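Single-stranded DNA-binding protein (Thermus aquaticus, PDB 2FXQ) binds single-stranded DNA and probably recruits partner proteins to it during DNA replication, recombination and repair, working as a homodimer with two OB folds in each chain. Local coordinates at residues E64-L69 with E102-L107; P18-T23 with A28-N33; T41-Q46 with T146-A151. One frame throughout, in Å; residues are numbered along the deposited sequence.

Contact 1: E64-L69 with E102-L107; sequences EMWGDL and EFIDPL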
loop_
_atom_site.group_PDB
_atom_site.type_symbol
_atom_site.label_atom_id
_atom_site.label_comp_id
_atom_site.label_asym_id
_atom_site.label_seq_id
_atom_site.Cartn_x
_atom_site.Cartn_y
_atom_site.Cartn_z
ATOM N N GLU A 64 0.227 23.637 9.950
ATOM C CA GLU A 64 0.106 24.328 11.257
ATOM C C GLU A 64 0.199 23.316 12.421
ATOM O O GLU A 64 0.831 23.579 13.452
ATOM C CB GLU A 64 -1.228 25.065 11.383
ATOM C CG GLU A 64 -1.452 26.185 10.360
ATOM C CD GLU A 64 -0.816 27.487 10.812
ATOM O OE1 GLU A 64 -0.956 28.496 10.094
ATOM O OE2 GLU A 64 -0.146 27.478 11.868
ATOM N N MET A 65 -0.427 22.161 12.235
ATOM C CA MET A 65 -0.465 21.091 13.259
ATOM C C MET A 65 0.934 20.631 13.654
ATOM O O MET A 65 1.260 20.456 14.840
ATOM C CB MET A 65 -1.209 19.868 12.694
ATOM C CG MET A 65 -1.437 18.785 13.731
ATOM S SD MET A 65 -2.383 17.396 13.041
ATOM C CE MET A 65 -3.600 18.329 11.792
ATOM N N TRP A 66 1.758 20.389 12.645
ATOM C CA TRP A 66 3.083 19.802 12.881
ATOM C C TRP A 66 4.257 20.758 12.811
ATOM O O TRP A 66 5.369 20.324 12.980
ATOM C CB TRP A 66 3.360 18.676 11.875
ATOM C CG TRP A 66 2.333 17.645 11.916
ATOM C CD1 TRP A 66 1.400 17.357 10.982
ATOM C CD2 TRP A 66 2.130 16.734 12.990
ATOM N NE1 TRP A 66 0.608 16.307 11.412
ATOM C CE2 TRP A 66 1.055 15.907 12.645
ATOM C CE3 TRP A 66 2.784 16.518 14.206
ATOM C CZ2 TRP A 66 0.580 14.891 13.501
ATOM C CZ3 TRP A 66 2.342 15.491 15.039
ATOM C CH2 TRP A 66 1.237 14.711 14.693
ATOM N N GLY A 67 4.039 22.042 12.548
ATOM C CA GLY A 67 5.160 22.884 12.125
ATOM C C GLY A 67 6.217 23.166 13.196
ATOM O O GLY A 67 7.346 23.577 12.884
ATOM N N ASP A 68 5.872 22.913 14.461
ATOM C CA ASP A 68 6.869 23.019 15.535
ATOM C C ASP A 68 7.162 21.742 16.338
ATOM O O ASP A 68 7.614 21.814 17.488
ATOM C CB ASP A 68 6.505 24.155 16.474
ATOM C CG ASP A 68 7.494 25.278 16.377
ATOM O OD1 ASP A 68 7.241 26.207 15.575
ATOM O OD2 ASP A 68 8.573 25.283 17.022
ATOM N N LEU A 69 6.914 20.580 15.735
ATOM C CA LEU A 69 6.964 19.338 16.463
ATOM C C LEU A 69 7.943 18.340 15.892
ATOM O O LEU A 69 8.217 17.311 16.575
ATOM C CB LEU A 69 5.582 18.690 16.538
ATOM C CG LEU A 69 4.597 19.525 17.368
ATOM C CD1 LEU A 69 3.195 18.914 17.293
ATOM C CD2 LEU A 69 5.108 19.654 18.847
ATOM N N GLU A 102 -1.573 14.300 2.310
ATOM C CA GLU A 102 -2.947 14.351 2.781
ATOM C C GLU A 102 -2.849 14.442 4.306
ATOM O O GLU A 102 -3.506 15.297 4.943
ATOM C CB GLU A 102 -3.724 13.105 2.297
ATOM C CG GLU A 102 -4.744 13.375 1.168
ATOM C CD GLU A 102 -4.148 13.589 -0.256
ATOM O OE1 GLU A 102 -3.774 14.758 -0.583
ATOM O OE2 GLU A 102 -4.065 12.608 -1.079
ATOM N N PHE A 103 -1.977 13.640 4.910
ATOM C CA PHE A 103 -1.694 13.799 6.365
ATOM C C PHE A 103 -0.389 13.092 6.616
ATOM O O PHE A 103 0.085 12.306 5.767
ATOM C CB PHE A 103 -2.764 13.138 7.270
ATOM C CG PHE A 103 -2.885 11.634 7.074
ATOM C CD1 PHE A 103 -2.135 10.755 7.845
ATOM C CD2 PHE A 103 -3.750 11.120 6.130
ATOM C CE1 PHE A 103 -2.194 9.420 7.629
ATOM C CE2 PHE A 103 -3.889 9.759 5.958
ATOM C CZ PHE A 103 -3.099 8.912 6.680
ATOM N N ILE A 104 0.195 13.372 7.774
ATOM C CA ILE A 104 1.352 12.603 8.224
ATOM C C ILE A 104 1.109 12.119 9.653
ATOM O O ILE A 104 0.235 12.655 10.352
ATOM C CB ILE A 104 2.681 13.450 8.168
ATOM C CG1 ILE A 104 2.631 14.618 9.202
ATOM C CG2 ILE A 104 2.958 13.944 6.726
ATOM C CD1 ILE A 104 3.968 15.196 9.447
ATOM N N ASP A 105 1.887 11.114 10.072
ATOM C CA ASP A 105 1.904 10.681 11.485
ATOM C C ASP A 105 3.357 10.462 11.803
ATOM O O ASP A 105 3.983 9.509 11.320
ATOM C CB ASP A 105 1.144 9.353 11.636
ATOM C CG ASP A 105 -0.362 9.509 11.517
ATOM O OD1 ASP A 105 -0.957 8.889 10.604
ATOM O OD2 ASP A 105 -1.043 10.191 12.315
ATOM N N PRO A 106 3.969 11.372 12.551
ATOM C CA PRO A 106 5.325 11.185 13.018
ATOM C C PRO A 106 5.417 9.945 13.898
ATOM O O PRO A 106 4.457 9.636 14.623
ATOM C CB PRO A 106 5.547 12.468 13.870
ATOM C CG PRO A 106 4.571 13.419 13.364
ATOM C CD PRO A 106 3.379 12.662 13.001
ATOM N N LEU A 107 6.549 9.266 13.913
ATOM C CA LEU A 107 6.665 7.985 14.562
ATOM C C LEU A 107 7.790 8.111 15.565
ATOM O O LEU A 107 8.650 8.997 15.401
ATOM C CB LEU A 107 7.027 6.889 13.583
ATOM C CG LEU A 107 6.052 6.842 12.390
ATOM C CD1 LEU A 107 6.528 5.779 11.329
ATOM C CD2 LEU A 107 4.665 6.374 12.947
#
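Trp66 lays one face of its indole over Ile104 and Pro106, and those two residues supply nearly all that 102-107 brings to the contact. The interactions are CH-pi and apolar. Over the five-membered ring sits Ile104 CG1, 3.7 Å from the ring centroid and 27° off the normal. Pro106 CD takes the six-membered ring in the same way, 3.6 Å from that centroid, so the two aliphatic groups divide one face between them. Ile104 gets there by holding CG1 between its backbone N and carbonyl carbon (chi1 66°). Ile104 CD1 lies 3.7 Å from Trp66 CD1. On the opposite indole face lies Met65 CG, from the same helix, 61-66.

No hydrogen bond crosses between 64-69 and 102-107. The polar link is indirect: Gln62 OE1, one turn back in the helix, accepts from both Trp66 NE1 and the backbone N of Ile104. Ile104 and Pro106 join this short helix of the first OB fold to strand 103-106, itself paired with strand 75-84. Leu30 and Leu58 pack on the Trp66 side chain, Leu30 at its CB, and tie the helix to strands 28-41 and 47-59. The position of the indole is thus set mainly by shape and dispersion, with one shared glutamine oxygen fixing its edge relative to the strand.

Contact 2: P18-T23 with A28-N33; sequences PDMRYT and AILDLN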
loop_
_atom_site.group_PDB
_atom_site.type_symbol
_atom_site.label_atom_id
_atom_site.label_comp_id
_atom_site.label_asym_id
_atom_site.label_seq_id
_atom_site.Cartn_x
_atom_site.Cartn_y
_atom_site.Cartn_z
ATOM N N PRO A 18 12.242 20.295 9.714
ATOM C CA PRO A 18 11.256 21.107 8.989
ATOM C C PRO A 18 10.944 22.409 9.704
ATOM O O PRO A 18 10.611 22.358 10.924
ATOM C CB PRO A 18 9.986 20.232 8.993
ATOM C CG PRO A 18 10.395 18.875 9.390
ATOM C CD PRO A 18 11.643 19.053 10.244
ATOM N N ASP A 19 11.038 23.541 8.983
ATOM C CA ASP A 19 10.546 24.807 9.570
ATOM C C ASP A 19 9.404 25.406 8.728
ATOM O O ASP A 19 9.501 25.492 7.488
ATOM C CB ASP A 19 11.649 25.841 9.709
ATOM C CG ASP A 19 12.751 25.406 10.713
ATOM O OD1 ASP A 19 12.441 24.716 11.717
ATOM O OD2 ASP A 19 13.952 25.686 10.550
ATOM N N MET A 20 8.367 25.853 9.423
ATOM C CA MET A 20 7.178 26.344 8.717
ATOM C C MET A 20 7.543 27.593 7.901
ATOM O O MET A 20 8.411 28.398 8.320
ATOM C CB MET A 20 6.006 26.553 9.692
ATOM C CG MET A 20 4.634 25.899 9.199
ATOM S SD MET A 20 3.350 26.161 10.432
ATOM C CE MET A 20 2.824 27.720 10.058
ATOM N N ARG A 21 6.944 27.730 6.712
ATOM C CA ARG A 21 7.038 28.958 5.874
ATOM C C ARG A 21 5.583 29.337 5.505
ATOM O O ARG A 21 4.631 28.621 5.853
ATOM C CB ARG A 21 7.818 28.664 4.592
ATOM C CG ARG A 21 9.302 28.391 4.814
ATOM C CD ARG A 21 10.174 28.633 3.574
ATOM N NE ARG A 21 11.075 29.791 3.721
ATOM C CZ ARG A 21 11.821 30.314 2.739
ATOM N NH1 ARG A 21 11.792 29.805 1.513
ATOM N NH2 ARG A 21 12.604 31.355 2.983
ATOM N N TYR A 22 5.397 30.456 4.812
ATOM C CA TYR A 22 4.028 30.951 4.519
ATOM C C TYR A 22 3.961 31.474 3.112
ATOM O O TYR A 22 4.907 32.110 2.628
ATOM C CB TYR A 22 3.639 32.087 5.467
ATOM C CG TYR A 22 3.660 31.665 6.883
ATOM C CD1 TYR A 22 4.846 31.798 7.666
ATOM C CD2 TYR A 22 2.539 31.076 7.456
ATOM C CE1 TYR A 22 4.875 31.382 8.988
ATOM C CE2 TYR A 22 2.552 30.656 8.781
ATOM C CZ TYR A 22 3.729 30.814 9.544
ATOM O OH TYR A 22 3.744 30.397 10.851
ATOM N N THR A 23 2.851 31.237 2.439
ATOM C CA THR A 23 2.617 31.965 1.200
ATOM C C THR A 23 2.391 33.458 1.515
ATOM O O THR A 23 2.171 33.827 2.675
ATOM C CB THR A 23 1.405 31.413 0.458
ATOM O OG1 THR A 23 0.197 31.787 1.151
ATOM C CG2 THR A 23 1.417 29.889 0.431
ATOM N N ALA A 28 0.049 28.242 5.519
ATOM C CA ALA A 28 1.213 27.573 6.076
ATOM C C ALA A 28 1.736 26.535 5.113
ATOM O O ALA A 28 0.952 25.797 4.536
ATOM C CB ALA A 28 0.814 26.868 7.400
ATOM N N ILE A 29 3.059 26.421 5.026
ATOM C CA ILE A 29 3.745 25.437 4.170
ATOM C C ILE A 29 4.776 24.787 5.078
ATOM O O ILE A 29 5.606 25.510 5.695
ATOM C CB ILE A 29 4.479 26.136 3.008
ATOM C CG1 ILE A 29 3.525 26.782 2.056
ATOM C CG2 ILE A 29 5.212 25.124 2.098
ATOM C CD1 ILE A 29 4.258 27.837 1.176
ATOM N N LEU A 30 4.743 23.451 5.149
ATOM C CA LEU A 30 5.772 22.709 5.880
ATOM C C LEU A 30 6.353 21.678 4.913
ATOM O O LEU A 30 5.671 20.753 4.519
ATOM C CB LEU A 30 5.186 22.014 7.107
ATOM C CG LEU A 30 6.261 21.425 8.084
ATOM C CD1 LEU A 30 7.084 22.589 8.730
ATOM C CD2 LEU A 30 5.587 20.612 9.172
ATOM N N ASP A 31 7.575 21.921 4.450
ATOM C CA ASP A 31 8.222 21.018 3.511
ATOM C C ASP A 31 9.106 20.051 4.263
ATOM O O ASP A 31 9.947 20.494 5.031
ATOM C CB ASP A 31 9.058 21.812 2.527
ATOM C CG ASP A 31 8.238 22.438 1.431
ATOM O OD1 ASP A 31 7.174 21.908 1.047
ATOM O OD2 ASP A 31 8.590 23.482 0.867
ATOM N N LEU A 32 8.922 18.739 4.057
ATOM C CA LEU A 32 9.760 17.725 4.705
ATOM C C LEU A 32 10.664 17.114 3.680
ATOM O O LEU A 32 10.202 16.809 2.563
ATOM C CB LEU A 32 8.880 16.578 5.200
ATOM C CG LEU A 32 7.626 16.877 6.036
ATOM C CD1 LEU A 32 7.033 15.648 6.573
ATOM C CD2 LEU A 32 7.886 17.830 7.168
ATOM N N ASN A 33 11.926 16.881 4.030
ATOM C CA ASN A 33 12.781 16.168 3.125
ATOM C C ASN A 33 12.985 14.771 3.732
ATOM O O ASN A 33 13.542 14.642 4.846
ATOM C CB ASN A 33 14.104 16.917 2.878
ATOM C CG ASN A 33 13.888 18.185 2.058
ATOM O OD1 ASN A 33 13.517 18.101 0.887
ATOM N ND2 ASN A 33 14.109 19.347 2.659
HETATM O O HOH W 1 8.720 24.500 5.104
HETATM O O HOH W 2 11.328 22.957 6.074
#
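Pro18 pushes its ring against the side chains of Leu30 and Leu32, with CG 3.5 Å from Leu32 CD2 and CB 3.7 Å from Leu30 CD1. That Leu30 methyl also fills the hollow against the backbone between Asp19 and Met20, lying 3.6 Å from Met20 N. Leu30 reaches it with CG anti to the backbone N (chi1 -169°). Met20 crosses Leu30 at about a right angle, then bends at chi3 to bring CE against Ala28 CB, a tight 3.4 Å.

Strand 21-22 and the start of strand 28-41 form an antiparallel hairpin in the first OB fold. Arg21 and Ile29 are its hydrogen-bonded pair: Arg21 N and Ile29 N each donate to the other residue's O, both at 2.8 Å. Next comes the non-hydrogen-bonded pair Tyr22-Ala28. Thr23 CG2 crosses the end of Ile29 at about a right angle, 3.6 Å from Ile29 CD1.

Toward Pro18 the chain leaves the strand and two waters lie between it and 28-33. One water accepts from Asp31 N and lies 2.7 Å from Asp19 O; a second accepts from Asp19 N and lies 3.0 Å from Asp31 O. Ala63 of helix 61-66 packs on Ala28 and Leu30.

Contact 3: T41-Q46 with T146-A151; sequences TDESGQ and TPQGTA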
loop_
_atom_site.group_PDB
_atom_site.type_symbol
_atom_site.label_atom_id
_atom_site.label_comp_id
_atom_site.label_asym_id
_atom_site.label_seq_id
_atom_site.Cartn_x
_atom_site.Cartn_y
_atom_site.Cartn_z
ATOM N N THR A 41 17.539 -5.668 -7.761
ATOM C CA THR A 41 18.472 -6.651 -8.313
ATOM C C THR A 41 19.086 -6.041 -9.569
ATOM O O THR A 41 18.352 -5.688 -10.506
ATOM C CB THR A 41 17.699 -7.932 -8.670
ATOM O OG1 THR A 41 17.138 -8.479 -7.475
ATOM C CG2 THR A 41 18.649 -9.039 -9.158
ATOM N N ASP A 42 20.412 -5.890 -9.597
ATOM C CA ASP A 42 21.034 -5.208 -10.739
ATOM C C ASP A 42 21.253 -6.116 -11.956
ATOM O O ASP A 42 21.038 -7.318 -11.858
ATOM C CB ASP A 42 22.279 -4.417 -10.329
ATOM C CG ASP A 42 23.508 -5.279 -10.115
ATOM O OD1 ASP A 42 23.440 -6.532 -10.088
ATOM O OD2 ASP A 42 24.616 -4.742 -9.947
ATOM N N GLU A 43 21.694 -5.536 -13.078
ATOM C CA GLU A 43 21.769 -6.246 -14.377
ATOM C C GLU A 43 22.561 -7.565 -14.316
ATOM O O GLU A 43 22.345 -8.456 -15.145
ATOM C CB GLU A 43 22.285 -5.336 -15.523
ATOM C CG GLU A 43 21.754 -3.893 -15.511
ATOM C CD GLU A 43 21.371 -3.339 -16.886
ATOM O OE1 GLU A 43 21.253 -4.113 -17.850
ATOM O OE2 GLU A 43 21.162 -2.117 -17.011
ATOM N N SER A 44 23.447 -7.687 -13.321
ATOM C CA SER A 44 24.210 -8.922 -13.090
ATOM C C SER A 44 23.682 -9.848 -11.969
ATOM O O SER A 44 24.396 -10.744 -11.522
ATOM C CB SER A 44 25.703 -8.612 -12.891
ATOM O OG SER A 44 25.923 -7.756 -11.788
ATOM N N GLY A 45 22.440 -9.630 -11.528
ATOM C CA GLY A 45 21.786 -10.502 -10.561
ATOM C C GLY A 45 22.089 -10.226 -9.093
ATOM O O GLY A 45 21.614 -10.952 -8.208
ATOM N N GLN A 46 22.875 -9.181 -8.831
ATOM C CA GLN A 46 23.261 -8.813 -7.467
ATOM C C GLN A 46 22.205 -7.934 -6.780
ATOM O O GLN A 46 21.775 -6.918 -7.338
ATOM C CB GLN A 46 24.629 -8.107 -7.472
ATOM C CG GLN A 46 25.075 -7.452 -6.138
ATOM C CD GLN A 46 25.479 -8.454 -5.054
ATOM O OE1 GLN A 46 26.273 -9.375 -5.298
ATOM N NE2 GLN A 46 24.947 -8.264 -3.849
ATOM N N THR A 146 18.715 -1.309 -22.419
ATOM C CA THR A 146 19.961 -0.679 -21.911
ATOM C C THR A 146 21.150 -1.296 -22.640
ATOM O O THR A 146 21.003 -2.339 -23.276
ATOM C CB THR A 146 20.157 -0.919 -20.408
ATOM O OG1 THR A 146 20.477 -2.296 -20.188
ATOM C CG2 THR A 146 18.854 -0.645 -19.596
ATOM N N PRO A 147 22.338 -0.708 -22.533
ATOM C CA PRO A 147 23.535 -1.318 -23.163
ATOM C C PRO A 147 23.699 -2.815 -22.825
ATOM O O PRO A 147 24.020 -3.637 -23.695
ATOM C CB PRO A 147 24.676 -0.483 -22.609
ATOM C CG PRO A 147 24.039 0.878 -22.448
ATOM C CD PRO A 147 22.651 0.577 -21.874
ATOM N N GLN A 148 23.391 -3.176 -21.578
ATOM C CA GLN A 148 23.445 -4.580 -21.173
ATOM C C GLN A 148 22.243 -5.408 -21.610
ATOM O O GLN A 148 22.136 -6.585 -21.223
ATOM C CB GLN A 148 23.606 -4.696 -19.664
ATOM C CG GLN A 148 24.872 -5.451 -19.248
ATOM C CD GLN A 148 25.580 -4.790 -18.080
ATOM O OE1 GLN A 148 25.712 -3.558 -18.041
ATOM N NE2 GLN A 148 26.026 -5.600 -17.118
ATOM N N GLY A 149 21.345 -4.808 -22.400
ATOM C CA GLY A 149 20.187 -5.523 -22.930
ATOM C C GLY A 149 19.038 -5.764 -21.958
ATOM O O GLY A 149 18.267 -6.693 -22.114
ATOM N N THR A 150 18.922 -4.956 -20.920
ATOM C CA THR A 150 17.710 -5.037 -20.090
ATOM C C THR A 150 16.608 -4.207 -20.752
ATOM O O THR A 150 16.851 -3.051 -21.034
ATOM C CB THR A 150 17.986 -4.363 -18.753
ATOM O OG1 THR A 150 19.170 -4.926 -18.210
ATOM C CG2 THR A 150 16.834 -4.641 -17.703
ATOM N N ALA A 151 15.402 -4.760 -20.895
ATOM C CA ALA A 151 14.254 -4.034 -21.418
ATOM C C ALA A 151 13.812 -2.952 -20.450
ATOM O O ALA A 151 13.761 -3.154 -19.223
ATOM C CB ALA A 151 13.057 -4.970 -21.709
#
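Thr146 opens the second segment with its hydroxyl facing the carboxylate of Glu43, the side chain that reaches across from the 42-45 turn. Thr146 OG1 donates to Glu43 OE1 at 3.1 Å, though OE1 is modelled too close to a neighbour and its place is uncertain. Held between the backbone N and carbonyl carbon (chi1 71°), the same OG1 also accepts from Thr150 N at 3.2 Å. Thr146 to Gly149 form a type I turn. Within it Gln148 crosses Glu43 obliquely, Gln148 NE2 lying 4.1 Å from Glu43 CB. Gly149 closes the turn at positive phi, its N bonded to Thr146 O. Thr150 lies beside the carboxylate, but its very short approach to OE1 is doubtful.

Glu43 projects from another type I turn. There Asp42 OD1 accepts from Gln46 N at 3.0 Å and from Ser44 OG at 3.2 Å, the two donors coming from opposite faces of the carboxylate plane.

This surface contact joins loops of the two OB folds: 41-46 links strands 28-41 and 47-59, while 146-151 links strands 144-145 and 151-160, with Thr146 and Thr150 against Trp179 of strand 171-179 and Ala151 against helix 180-186.

Contacts 1 and 2 belong to the first OB fold and lie side by side, their centres 11 Å apart: Leu30 CD2 packs on Gly67, and Glu64 on Met20 and Ala28, so helix 61-66 is shared between them. Contact 1 is buried and wholly apolar across its segments; contact 2 is partly buried, combining leucine packing with strand hydrogen bonds and bridging waters. Contact 3 lies about 40 Å from both, measured between centres, on the opposite side of the chain's centre. Of the three, only contact 3 bridges the two OB folds, at the surface, through polar side chains on loops. Along the sequence, contact 1 is nested inside the loop that contact 3 closes.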